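Local coordinates for succinoglycan biosynthesis protein (Bacillus cereus ATCC 14579, PDB 2QGM) that is of uncertain function but belongs to the erythromycin esterase family and may be a hydrolase, possibly linked to succinoglycan biosynthesis, at residues M111-G116 against F135-Y140; K225-A230 against F266-L271. All coordinates share one frame; numbering follows the deposited sequence.

Contact 1: M111-G116 against F135-Y140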
loop_
_atom_site.group_PDB
_atom_site.type_symbol
_atom_site.label_atom_id
_atom_site.label_comp_id
_atom_site.label_asym_id
_atom_site.label_seq_id
_atom_site.Cartn_x
_atom_site.Cartn_y
_atom_site.Cartn_z
HETATM N N MSE A 111 3.170 2.458 3.742
HETATM C CA MSE A 111 3.337 1.276 2.892
HETATM C C MSE A 111 2.712 0.013 3.463
HETATM O O MSE A 111 2.591 -0.136 4.672
HETATM C CB MSE A 111 4.837 1.035 2.654
HETATM C CG MSE A 111 5.161 -0.091 1.678
HETATM SE SE MSE A 111 7.061 -0.426 1.510
HETATM C CE MSE A 111 7.278 -0.077 -0.355
ATOM N N GLU A 112 2.329 -0.893 2.566
ATOM C CA GLU A 112 1.750 -2.175 2.935
ATOM C C GLU A 112 2.953 -3.020 3.344
ATOM O O GLU A 112 3.469 -3.834 2.571
ATOM C CB GLU A 112 1.030 -2.800 1.729
ATOM C CG GLU A 112 0.290 -4.108 2.034
ATOM C CD GLU A 112 -0.265 -4.796 0.791
ATOM O OE1 GLU A 112 -0.302 -4.176 -0.295
ATOM O OE2 GLU A 112 -0.680 -5.969 0.915
ATOM N N GLU A 113 3.414 -2.779 4.565
ATOM C CA GLU A 113 4.561 -3.466 5.159
ATOM C C GLU A 113 4.252 -3.435 6.654
ATOM O O GLU A 113 3.577 -2.524 7.131
ATOM C CB GLU A 113 5.850 -2.694 4.844
ATOM C CG GLU A 113 7.129 -3.242 5.495
ATOM C CD GLU A 113 7.383 -4.698 5.165
ATOM O OE1 GLU A 113 7.068 -5.577 6.000
ATOM O OE2 GLU A 113 7.903 -4.968 4.065
ATOM N N ASP A 114 4.726 -4.433 7.388
ATOM C CA ASP A 114 4.430 -4.504 8.812
ATOM C C ASP A 114 4.894 -3.311 9.640
ATOM O O ASP A 114 5.960 -2.734 9.407
ATOM C CB ASP A 114 4.972 -5.804 9.412
ATOM C CG ASP A 114 4.360 -7.047 8.768
ATOM O OD1 ASP A 114 3.222 -6.960 8.252
ATOM O OD2 ASP A 114 5.011 -8.116 8.788
ATOM N N TRP A 115 4.060 -2.953 10.612
ATOM C CA TRP A 115 4.307 -1.833 11.516
ATOM C C TRP A 115 5.760 -1.791 11.999
ATOM O O TRP A 115 6.449 -0.774 11.846
ATOM C CB TRP A 115 3.346 -1.931 12.708
ATOM C CG TRP A 115 3.508 -0.794 13.666
ATOM C CD1 TRP A 115 4.320 -0.752 14.755
ATOM C CD2 TRP A 115 2.923 0.508 13.549
ATOM N NE1 TRP A 115 4.284 0.497 15.327
ATOM C CE2 TRP A 115 3.433 1.292 14.605
ATOM C CE3 TRP A 115 2.015 1.090 12.650
ATOM C CZ2 TRP A 115 3.070 2.638 14.790
ATOM C CZ3 TRP A 115 1.653 2.428 12.831
ATOM C CH2 TRP A 115 2.182 3.183 13.895
ATOM N N GLY A 116 6.224 -2.906 12.559
ATOM C CA GLY A 116 7.589 -2.988 13.060
ATOM C C GLY A 116 8.666 -2.684 12.035
ATOM O O GLY A 116 9.658 -2.009 12.337
ATOM N N PHE A 135 14.551 -4.933 6.310
ATOM C CA PHE A 135 13.245 -4.514 6.830
ATOM C C PHE A 135 12.074 -4.716 5.872
ATOM O O PHE A 135 10.924 -4.482 6.239
ATOM C CB PHE A 135 13.275 -3.035 7.237
ATOM C CG PHE A 135 14.509 -2.626 7.991
ATOM C CD1 PHE A 135 15.028 -3.420 9.018
ATOM C CD2 PHE A 135 15.127 -1.413 7.704
ATOM C CE1 PHE A 135 16.148 -3.003 9.743
ATOM C CE2 PHE A 135 16.240 -0.989 8.421
ATOM C CZ PHE A 135 16.759 -1.779 9.446
ATOM N N LEU A 136 12.365 -5.141 4.649
ATOM C CA LEU A 136 11.330 -5.369 3.643
ATOM C C LEU A 136 11.090 -6.868 3.482
ATOM O O LEU A 136 12.008 -7.614 3.145
ATOM C CB LEU A 136 11.765 -4.767 2.308
ATOM C CG LEU A 136 12.032 -3.261 2.320
ATOM C CD1 LEU A 136 12.792 -2.862 1.072
ATOM C CD2 LEU A 136 10.712 -2.507 2.429
ATOM N N LYS A 137 9.861 -7.314 3.721
ATOM C CA LYS A 137 9.560 -8.731 3.601
ATOM C C LYS A 137 9.585 -9.179 2.142
ATOM O O LYS A 137 9.235 -8.416 1.246
ATOM C CB LYS A 137 8.219 -9.031 4.254
ATOM C CG LYS A 137 8.159 -8.621 5.729
ATOM C CD LYS A 137 9.291 -9.229 6.578
ATOM C CE LYS A 137 10.518 -8.331 6.655
ATOM N NZ LYS A 137 11.533 -8.844 7.622
ATOM N N LEU A 138 9.997 -10.426 1.919
ATOM C CA LEU A 138 10.148 -10.978 0.573
ATOM C C LEU A 138 9.258 -10.469 -0.549
ATOM O O LEU A 138 8.061 -10.246 -0.390
ATOM C CB LEU A 138 10.114 -12.504 0.617
ATOM C CG LEU A 138 11.480 -13.132 0.925
ATOM C CD1 LEU A 138 11.378 -14.647 0.873
ATOM C CD2 LEU A 138 12.509 -12.632 -0.084
ATOM N N LEU A 139 9.893 -10.318 -1.702
ATOM C CA LEU A 139 9.300 -9.804 -2.923
ATOM C C LEU A 139 9.526 -8.306 -2.896
ATOM O O LEU A 139 9.714 -7.695 -3.936
ATOM C CB LEU A 139 7.798 -10.130 -3.070
ATOM C CG LEU A 139 7.344 -11.579 -3.328
ATOM C CD1 LEU A 139 6.067 -11.549 -4.158
ATOM C CD2 LEU A 139 8.405 -12.372 -4.084
ATOM N N TYR A 140 9.543 -7.709 -1.704
ATOM C CA TYR A 140 9.777 -6.270 -1.618
ATOM C C TYR A 140 11.234 -5.801 -1.521
ATOM O O TYR A 140 11.525 -4.652 -1.853
ATOM C CB TYR A 140 8.956 -5.656 -0.483
ATOM C CG TYR A 140 7.646 -5.059 -0.961
ATOM C CD1 TYR A 140 7.014 -5.533 -2.113
ATOM C CD2 TYR A 140 7.041 -4.018 -0.266
ATOM C CE1 TYR A 140 5.815 -4.984 -2.557
ATOM C CE2 TYR A 140 5.835 -3.462 -0.700
ATOM C CZ TYR A 140 5.231 -3.950 -1.850
ATOM O OH TYR A 140 4.043 -3.415 -2.288
HETATM O O HOH W 1 6.361 -7.028 2.116
#
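Glu113 reaches from the bend after strand 108-111 into the backbone of Phe135-Leu136-Lys137. From CB, which is directed at 135-140, CG stands anti to the backbone N (chi1 176°), and a bend at chi2 swings the carboxylate past the Phe135 carbonyl, with Glu113 CD 3.7 Å from Phe135 O. At the tip the two oxygens part company. Glu113 OE2 accepts the amide of Lys137 on its syn side, Lys137 N to Glu113 OE2 3.1 Å and fairly straight at 162°, though tilted out of the carboxylate plane. Close beside it runs the Leu136 backbone, with Leu136 CA 3.5 Å from Glu113 OE2. Glu113 OE1 turns back on its own segment and accepts Asp114 N at 3.0 Å on the anti side, while Lys137 CG packs 3.2 Å from Glu113 OE1. Bonds on both oxygens thus limit rotation of the carboxylate. A water adds a further bond, donating to Glu113 OE2 and, weakly, to Lys137 O.

Before the bend, whose Glu112 is the centre of an inverse gamma turn, Met111 (deposited as selenomethionine) runs past the Tyr140 ring in the opposite direction. Met111 CE packs 3.7 Å from Tyr140 CE2, and Met111 SE, 5.0 Å from the Tyr140 ring centroid, makes an oblique Met-aromatic contact. Glu81 and Trp304 hold the Tyr140 hydroxyl. The type II turn Lys137-Tyr140 brings the ring back to this strand end. All this lies at the C-terminal end of a parallel strand, where alpha/beta proteins commonly place active sites; a site here is not established.

Contact 2: K225-A230 against F266-L271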
loop_
_atom_site.group_PDB
_atom_site.type_symbol
_atom_site.label_atom_id
_atom_site.label_comp_id
_atom_site.label_asym_id
_atom_site.label_seq_id
_atom_site.Cartn_x
_atom_site.Cartn_y
_atom_site.Cartn_z
ATOM N N LYS A 225 -7.203 -13.338 26.552
ATOM C CA LYS A 225 -6.269 -12.847 27.553
ATOM C C LYS A 225 -5.271 -11.859 26.945
ATOM O O LYS A 225 -5.081 -10.765 27.475
ATOM C CB LYS A 225 -5.534 -14.044 28.165
ATOM C CG LYS A 225 -4.579 -13.731 29.296
ATOM C CD LYS A 225 -3.961 -15.034 29.782
ATOM C CE LYS A 225 -3.024 -14.834 30.955
ATOM N NZ LYS A 225 -2.425 -16.138 31.359
ATOM N N PHE A 226 -4.648 -12.235 25.829
ATOM C CA PHE A 226 -3.678 -11.349 25.187
ATOM C C PHE A 226 -4.304 -10.064 24.653
ATOM O O PHE A 226 -3.673 -9.009 24.676
ATOM C CB PHE A 226 -2.945 -12.063 24.046
ATOM C CG PHE A 226 -2.029 -13.167 24.504
ATOM C CD1 PHE A 226 -1.416 -13.113 25.757
ATOM C CD2 PHE A 226 -1.749 -14.244 23.666
ATOM C CE1 PHE A 226 -0.530 -14.123 26.170
ATOM C CE2 PHE A 226 -0.868 -15.261 24.060
ATOM C CZ PHE A 226 -0.258 -15.197 25.315
ATOM N N LYS A 227 -5.532 -10.146 24.149
ATOM C CA LYS A 227 -6.213 -8.955 23.639
ATOM C C LYS A 227 -6.452 -8.005 24.810
ATOM O O LYS A 227 -6.270 -6.790 24.688
ATOM C CB LYS A 227 -7.560 -9.326 23.002
ATOM C CG LYS A 227 -8.408 -8.108 22.637
ATOM C CD LYS A 227 -9.808 -8.487 22.178
ATOM C CE LYS A 227 -10.680 -7.245 21.968
ATOM N NZ LYS A 227 -10.988 -6.514 23.237
ATOM N N ALA A 228 -6.865 -8.572 25.942
ATOM C CA ALA A 228 -7.120 -7.796 27.150
ATOM C C ALA A 228 -5.838 -7.115 27.614
ATOM O O ALA A 228 -5.836 -5.923 27.929
ATOM C CB ALA A 228 -7.660 -8.709 28.260
ATOM N N ASN A 229 -4.747 -7.873 27.661
ATOM C CA ASN A 229 -3.461 -7.322 28.081
ATOM C C ASN A 229 -3.026 -6.175 27.166
ATOM O O ASN A 229 -2.532 -5.148 27.638
ATOM C CB ASN A 229 -2.387 -8.418 28.078
ATOM C CG ASN A 229 -2.568 -9.425 29.204
ATOM O OD1 ASN A 229 -3.601 -9.447 29.876
ATOM N ND2 ASN A 229 -1.562 -10.268 29.409
ATOM N N ALA A 230 -3.212 -6.353 25.859
ATOM C CA ALA A 230 -2.818 -5.339 24.874
ATOM C C ALA A 230 -3.667 -4.089 25.001
ATOM O O ALA A 230 -3.168 -2.969 24.898
ATOM C CB ALA A 230 -2.945 -5.903 23.465
ATOM N N PHE A 266 -3.566 -5.847 16.432
ATOM C CA PHE A 266 -3.156 -7.193 16.057
ATOM C C PHE A 266 -3.910 -8.276 16.849
ATOM O O PHE A 266 -4.414 -9.239 16.272
ATOM C CB PHE A 266 -1.634 -7.329 16.241
ATOM C CG PHE A 266 -1.081 -8.673 15.843
ATOM C CD1 PHE A 266 -1.019 -9.721 16.758
ATOM C CD2 PHE A 266 -0.595 -8.883 14.551
ATOM C CE1 PHE A 266 -0.474 -10.961 16.393
ATOM C CE2 PHE A 266 -0.055 -10.112 14.181
ATOM C CZ PHE A 266 0.008 -11.153 15.106
ATOM N N THR A 267 -4.000 -8.106 18.165
ATOM C CA THR A 267 -4.689 -9.078 19.018
ATOM C C THR A 267 -6.207 -9.053 18.838
ATOM O O THR A 267 -6.895 -10.028 19.153
ATOM C CB THR A 267 -4.365 -8.835 20.510
ATOM O OG1 THR A 267 -4.853 -7.548 20.905
ATOM C CG2 THR A 267 -2.859 -8.905 20.745
ATOM N N THR A 268 -6.727 -7.938 18.334
ATOM C CA THR A 268 -8.168 -7.795 18.116
ATOM C C THR A 268 -8.559 -8.409 16.774
ATOM O O THR A 268 -9.597 -9.058 16.645
ATOM C CB THR A 268 -8.590 -6.308 18.128
ATOM O OG1 THR A 268 -8.228 -5.721 19.383
ATOM C CG2 THR A 268 -10.095 -6.177 17.923
HETATM N N MSE A 269 -7.710 -8.188 15.777
HETATM C CA MSE A 269 -7.913 -8.695 14.424
HETATM C C MSE A 269 -7.930 -10.228 14.378
HETATM O O MSE A 269 -8.697 -10.831 13.620
HETATM C CB MSE A 269 -6.788 -8.152 13.535
HETATM C CG MSE A 269 -6.653 -8.776 12.158
HETATM SE SE MSE A 269 -5.035 -8.105 11.290
HETATM C CE MSE A 269 -3.787 -9.386 12.061
ATOM N N LEU A 270 -7.094 -10.849 15.204
ATOM C CA LEU A 270 -6.980 -12.303 15.219
ATOM C C LEU A 270 -7.768 -13.000 16.313
ATOM O O LEU A 270 -7.532 -14.174 16.598
ATOM C CB LEU A 270 -5.505 -12.706 15.306
ATOM C CG LEU A 270 -4.644 -12.240 14.123
ATOM C CD1 LEU A 270 -3.195 -12.666 14.351
ATOM C CD2 LEU A 270 -5.175 -12.821 12.818
ATOM N N LEU A 271 -8.707 -12.281 16.917
ATOM C CA LEU A 271 -9.543 -12.854 17.962
ATOM C C LEU A 271 -10.553 -13.813 17.320
ATOM O O LEU A 271 -10.729 -14.941 17.784
ATOM C CB LEU A 271 -10.271 -11.739 18.721
ATOM C CG LEU A 271 -11.080 -12.129 19.956
ATOM C CD1 LEU A 271 -10.165 -12.792 20.974
ATOM C CD2 LEU A 271 -11.733 -10.889 20.554
#
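Thr267 has OG1 between its backbone N and carbonyl carbon (chi1 63°), which sets the hydroxyl against Lys227, while Lys227 leaves its helix with CG anti to the backbone N (chi1 172°) and stays extended until a bend at chi4. The two helices come very near here, Lys227 CA to Thr267 CA 4.9 Å. Thr267 acts as the small wedge: its OG1 sits 3.4 Å from Lys227 CA and 3.6 Å from Ala230 CB, and its CG2 lies 4.0 Å from Phe226 O.

Further out, the methylenes of Lys227 run between Thr268 and Leu271, crossing the first obliquely and the second at about a right angle. Lys227 CE is 3.9 Å from Thr268 OG1, and Lys227 CD is pressed to 3.5 Å against Leu271 CD2, tighter than usual for two carbons. Leu271 also rests on Lys223 and Glu224, about a turn before Lys227 in helix 220-236.

Both threonine hydroxyls bond to the Glu264 carbonyl of their own helix, and the Lys227 ammonium makes a long, weak ion pair with Glu231. Van der Waals contact therefore joins helix 220-236 to helix 253-269 and the loop after it, small side chains permitting the close approach.

Overall arrangement
From the N terminus, the chain has already laid down strands 50-51 and 76-79 when it reaches strand 108-111 of the central sheet and enters helix 115-127; contact 1 closes an 18-residue excursion holding most of that helix and brings the chain back just before helix 143-157. Contact 2 comes later, in series: neither nested in contact 1 nor crossing it. It closes 35 residues, including the unmodelled 241-251, and pairs helix 220-236 with the end of helix 253-269, about 24 Å from the chain's centre. The two centres lie 22 Å apart, yet they are linked: Trp115 of contact 1's first segment is hydrogen-bonded to Thr259, tying the start of helix 115-127 to helix 253-269.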